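Local coordinates for hydrazine synthase subunit alpha (Candidatus Kuenenia stuttgartiensis, PDB 5C2V), which catalyses, as part of the hydrazine synthase complex, the condensation of hydroxylamine with ammonia to yield hydrazine, at residues N666-S678 and A683-P695. Residues are numbered along the deposited sequence; the frame is centred on the assembly and turned at random.
Sequences NPPNLGGGLELVS and AAYSRAYNSLLEP
The amide N of Val677 donates to the carbonyl O of Tyr685 at 2.9 Å, with an N-H...O angle of 163°, and so ties the loop 666-678 to the residues leading into helix 687-692. Next to it a water bridges the two backbones, bound by Val677 O and Tyr685 N. Beyond Ser686, the N-cap residue, two further waters accept from the first-turn amides of the helix: one from Arg687 N at 2.8 Å, the other from Ala688 N at the same distance. Both also lie within bonding distance of Gly673 O, in the type II' turn Gly672-Glu675, so the loop carbonyls meet the start of the helix through solvent. The hydroxyl of Ser686 turns to Gln651 of helix 646-657.

Within the cytochrome c domain this loop follows Cys658 and Cys661, which bind the bis-histidine heme covalently, and His662, one of its two axial ligands. Pro668 O accepts from His662 ND1, a second-shell bond to the axial ligand, while Pro668 CB rests 4.0 Å from Ser691 CB. Ser691 OG lies 2.8 Å from both Asn669 O and Arg687 O, and which of them takes its proton is not settled.

Arg687 sends CG anti to its own N (chi1 174°) and then bends at chi2 and chi3, which folds the chain between Asn669 and Val677. The amide of Asn669 is nearly parallel to the guanidinium, their planes 8° apart, but ND2 meets the aliphatic part, 3.4 Å from Arg687 CG. Val677 lays its methyls over one guanidinium face, CG1 reaching NH2 of Arg687 at 3.4 Å. Leu670, whose side chain also touches the heme-bound Cys658, packs CD2 4.1 Å from Ala688 CB, and the Leu670 and Leu692 side chains cross at about a right angle.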
loop_
_atom_site.group_PDB
_atom_site.type_symbol
_atom_site.label_atom_id
_atom_site.label_comp_id
_atom_site.label_asym_id
_atom_site.label_seq_id
_atom_site.Cartn_x
_atom_site.Cartn_y
_atom_site.Cartn_z
ATOM N N ASN D 666 29.816 -13.930 17.346
ATOM C CA ASN D 666 28.518 -14.309 17.902
ATOM C C ASN D 666 27.491 -13.184 17.810
ATOM O O ASN D 666 27.319 -12.421 18.762
ATOM C CB ASN D 666 28.666 -14.758 19.357
ATOM C CG ASN D 666 27.382 -15.345 19.919
ATOM O OD1 ASN D 666 26.487 -15.742 19.172
ATOM N ND2 ASN D 666 27.286 -15.402 21.242
ATOM N N PRO D 667 26.808 -13.075 16.659
ATOM C CA PRO D 667 25.815 -12.023 16.415
ATOM C C PRO D 667 24.664 -12.046 17.420
ATOM O O PRO D 667 24.287 -13.122 17.885
ATOM C CB PRO D 667 25.309 -12.339 15.003
ATOM C CG PRO D 667 25.583 -13.790 14.820
ATOM C CD PRO D 667 26.870 -14.038 15.546
ATOM N N PRO D 668 24.118 -10.865 17.763
ATOM C CA PRO D 668 24.566 -9.555 17.278
ATOM C C PRO D 668 25.852 -9.110 17.968
ATOM O O PRO D 668 26.140 -9.589 19.064
ATOM C CB PRO D 668 23.401 -8.635 17.641
ATOM C CG PRO D 668 22.826 -9.254 18.866
ATOM C CD PRO D 668 22.974 -10.745 18.686
ATOM N N ASN D 669 26.608 -8.209 17.348
ATOM C CA ASN D 669 27.883 -7.809 17.924
ATOM C C ASN D 669 27.688 -6.594 18.818
ATOM O O ASN D 669 27.463 -5.480 18.342
ATOM C CB ASN D 669 28.897 -7.514 16.814
ATOM C CG ASN D 669 30.265 -7.138 17.350
ATOM O OD1 ASN D 669 30.577 -7.378 18.517
ATOM N ND2 ASN D 669 31.092 -6.551 16.494
ATOM N N LEU D 670 27.776 -6.828 20.122
ATOM C CA LEU D 670 27.498 -5.805 21.123
ATOM C C LEU D 670 28.759 -5.169 21.709
ATOM O O LEU D 670 28.674 -4.292 22.567
ATOM C CB LEU D 670 26.632 -6.398 22.233
ATOM C CG LEU D 670 25.340 -7.034 21.709
ATOM C CD1 LEU D 670 24.493 -7.594 22.840
ATOM C CD2 LEU D 670 24.545 -6.033 20.882
ATOM N N GLY D 671 29.922 -5.622 21.256
ATOM C CA GLY D 671 31.182 -5.131 21.785
ATOM C C GLY D 671 31.626 -3.828 21.149
ATOM O O GLY D 671 30.939 -3.283 20.286
ATOM N N GLY D 672 32.776 -3.322 21.583
ATOM C CA GLY D 672 33.347 -2.120 21.001
ATOM C C GLY D 672 33.064 -0.852 21.784
ATOM O O GLY D 672 33.636 0.201 21.501
ATOM N N GLY D 673 32.180 -0.950 22.772
ATOM C CA GLY D 673 31.826 0.197 23.589
ATOM C C GLY D 673 31.097 1.276 22.810
ATOM O O GLY D 673 30.317 0.981 21.905
ATOM N N LEU D 674 31.362 2.531 23.159
ATOM C CA LEU D 674 30.694 3.666 22.531
ATOM C C LEU D 674 31.443 4.185 21.307
ATOM O O LEU D 674 31.056 5.198 20.723
ATOM C CB LEU D 674 30.508 4.801 23.540
ATOM C CG LEU D 674 29.243 4.745 24.397
ATOM C CD1 LEU D 674 29.268 5.824 25.465
ATOM C CD2 LEU D 674 28.009 4.890 23.519
ATOM N N GLU D 675 32.519 3.499 20.931
ATOM C CA GLU D 675 33.311 3.903 19.774
ATOM C C GLU D 675 32.469 3.905 18.503
ATOM O O GLU D 675 31.787 2.927 18.194
ATOM C CB GLU D 675 34.524 2.987 19.601
ATOM C CG GLU D 675 35.465 3.424 18.488
ATOM C CD GLU D 675 36.749 2.621 18.457
ATOM O OE1 GLU D 675 36.856 1.634 19.214
ATOM O OE2 GLU D 675 37.656 2.979 17.676
ATOM N N LEU D 676 32.522 5.013 17.772
ATOM C CA LEU D 676 31.706 5.191 16.577
ATOM C C LEU D 676 32.168 4.293 15.435
ATOM O O LEU D 676 33.364 4.063 15.254
ATOM C CB LEU D 676 31.726 6.656 16.130
ATOM C CG LEU D 676 30.738 7.630 16.782
ATOM C CD1 LEU D 676 30.956 7.746 18.285
ATOM C CD2 LEU D 676 30.835 8.997 16.121
ATOM N N VAL D 677 31.207 3.789 14.667
ATOM C CA VAL D 677 31.503 2.942 13.519
ATOM C C VAL D 677 31.175 3.668 12.220
ATOM O O VAL D 677 30.044 4.104 12.012
ATOM C CB VAL D 677 30.716 1.618 13.575
ATOM C CG1 VAL D 677 30.985 0.788 12.329
ATOM C CG2 VAL D 677 31.076 0.838 14.830
ATOM N N SER D 678 32.170 3.797 11.349
ATOM C CA SER D 678 31.975 4.472 10.072
ATOM C C SER D 678 31.241 3.575 9.081
ATOM O O SER D 678 31.684 2.466 8.784
ATOM C CB SER D 678 33.319 4.913 9.488
ATOM O OG SER D 678 33.138 5.602 8.262
ATOM N N ALA D 683 30.296 8.239 10.383
ATOM C CA ALA D 683 30.366 7.632 11.706
ATOM C C ALA D 683 29.412 8.336 12.665
ATOM O O ALA D 683 29.637 9.485 13.052
ATOM C CB ALA D 683 31.789 7.675 12.240
ATOM N N ALA D 684 28.352 7.632 13.049
ATOM C CA ALA D 684 27.296 8.197 13.880
ATOM C C ALA D 684 27.187 7.455 15.202
ATOM O O ALA D 684 27.389 8.032 16.271
ATOM C CB ALA D 684 25.964 8.163 13.145
ATOM N N TYR D 685 26.876 6.164 15.107
ATOM C CA TYR D 685 26.571 5.337 16.266
ATOM C C TYR D 685 27.642 4.288 16.534
ATOM O O TYR D 685 28.596 4.152 15.770
ATOM C CB TYR D 685 25.224 4.642 16.065
ATOM C CG TYR D 685 24.232 5.493 15.319
ATOM C CD1 TYR D 685 23.587 6.534 15.961
ATOM C CD2 TYR D 685 23.910 5.237 13.987
ATOM C CE1 TYR D 685 22.678 7.319 15.303
ATOM C CE2 TYR D 685 22.991 6.019 13.321
ATOM C CZ TYR D 685 22.379 7.057 13.986
ATOM O OH TYR D 685 21.462 7.840 13.331
ATOM N N SER D 686 27.462 3.533 17.612
ATOM C CA SER D 686 28.421 2.507 17.997
ATOM C C SER D 686 28.119 1.177 17.314
ATOM O O SER D 686 27.219 1.083 16.477
ATOM C CB SER D 686 28.431 2.326 19.517
ATOM O OG SER D 686 27.159 1.929 19.997
ATOM N N ARG D 687 28.879 0.151 17.680
ATOM C CA ARG D 687 28.715 -1.177 17.100
ATOM C C ARG D 687 27.400 -1.822 17.530
ATOM O O ARG D 687 26.691 -2.412 16.712
ATOM C CB ARG D 687 29.893 -2.074 17.489
ATOM C CG ARG D 687 29.745 -3.521 17.048
ATOM C CD ARG D 687 29.577 -3.622 15.542
ATOM N NE ARG D 687 30.754 -3.137 14.829
ATOM C CZ ARG D 687 30.788 -2.906 13.520
ATOM N NH1 ARG D 687 29.707 -3.112 12.781
ATOM N NH2 ARG D 687 31.903 -2.467 12.951
ATOM N N ALA D 688 27.083 -1.708 18.816
ATOM C CA ALA D 688 25.879 -2.320 19.368
ATOM C C ALA D 688 24.613 -1.736 18.748
ATOM O O ALA D 688 23.672 -2.467 18.432
ATOM C CB ALA D 688 25.852 -2.158 20.880
ATOM N N TYR D 689 24.595 -0.418 18.571
ATOM C CA TYR D 689 23.440 0.253 17.986
ATOM C C TYR D 689 23.257 -0.153 16.529
ATOM O O TYR D 689 22.142 -0.434 16.090
ATOM C CB TYR D 689 23.579 1.774 18.095
ATOM C CG TYR D 689 22.332 2.525 17.682
ATOM C CD1 TYR D 689 22.161 2.969 16.376
ATOM C CD2 TYR D 689 21.323 2.788 18.599
ATOM C CE1 TYR D 689 21.022 3.654 15.996
ATOM C CE2 TYR D 689 20.181 3.473 18.229
ATOM C CZ TYR D 689 20.035 3.902 16.927
ATOM O OH TYR D 689 18.898 4.584 16.557
ATOM N N ASN D 690 24.357 -0.175 15.781
ATOM C CA ASN D 690 24.324 -0.597 14.386
ATOM C C ASN D 690 23.849 -2.038 14.247
ATOM O O ASN D 690 23.113 -2.373 13.319
ATOM C CB ASN D 690 25.703 -0.441 13.742
ATOM C CG ASN D 690 26.015 0.996 13.372
ATOM O OD1 ASN D 690 25.546 1.502 12.351
ATOM N ND2 ASN D 690 26.815 1.661 14.197
ATOM N N SER D 691 24.271 -2.885 15.180
ATOM C CA SER D 691 23.870 -4.285 15.180
ATOM C C SER D 691 22.377 -4.437 15.457
ATOM O O SER D 691 21.661 -5.097 14.704
ATOM C CB SER D 691 24.673 -5.075 16.216
ATOM O OG SER D 691 26.057 -5.064 15.910
ATOM N N LEU D 692 21.912 -3.813 16.535
ATOM C CA LEU D 692 20.534 -3.981 16.987
ATOM C C LEU D 692 19.504 -3.365 16.038
ATOM O O LEU D 692 18.359 -3.811 15.987
ATOM C CB LEU D 692 20.369 -3.387 18.387
ATOM C CG LEU D 692 21.099 -4.143 19.500
ATOM C CD1 LEU D 692 21.097 -3.346 20.796
ATOM C CD2 LEU D 692 20.473 -5.514 19.707
ATOM N N LEU D 693 19.911 -2.344 15.291
ATOM C CA LEU D 693 18.998 -1.652 14.385
ATOM C C LEU D 693 19.068 -2.185 12.953
ATOM O O LEU D 693 18.430 -1.642 12.051
ATOM C CB LEU D 693 19.276 -0.146 14.397
ATOM C CG LEU D 693 18.574 0.678 15.485
ATOM C CD1 LEU D 693 17.065 0.505 15.399
ATOM C CD2 LEU D 693 19.074 0.325 16.880
ATOM N N GLU D 694 19.853 -3.239 12.752
ATOM C CA GLU D 694 20.024 -3.848 11.433
ATOM C C GLU D 694 18.714 -4.391 10.860
ATOM O O GLU D 694 17.951 -5.052 11.565
ATOM C CB GLU D 694 21.063 -4.970 11.505
ATOM C CG GLU D 694 21.312 -5.686 10.187
ATOM C CD GLU D 694 22.350 -6.784 10.306
ATOM O OE1 GLU D 694 22.827 -7.034 11.435
ATOM O OE2 GLU D 694 22.688 -7.397 9.272
ATOM N N PRO D 695 18.452 -4.107 9.574
ATOM C CA PRO D 695 17.265 -4.603 8.865
ATOM C C PRO D 695 17.285 -6.116 8.666
ATOM O O PRO D 695 18.334 -6.745 8.800
ATOM C CB PRO D 695 17.333 -3.882 7.512
ATOM C CG PRO D 695 18.240 -2.720 7.730
ATOM C CD PRO D 695 19.236 -3.176 8.745
HETATM O O HOH W 1 29.004 -1.166 20.730
HETATM O O HOH W 2 31.204 0.687 19.144
HETATM O O HOH W 3 27.322 4.867 12.553
#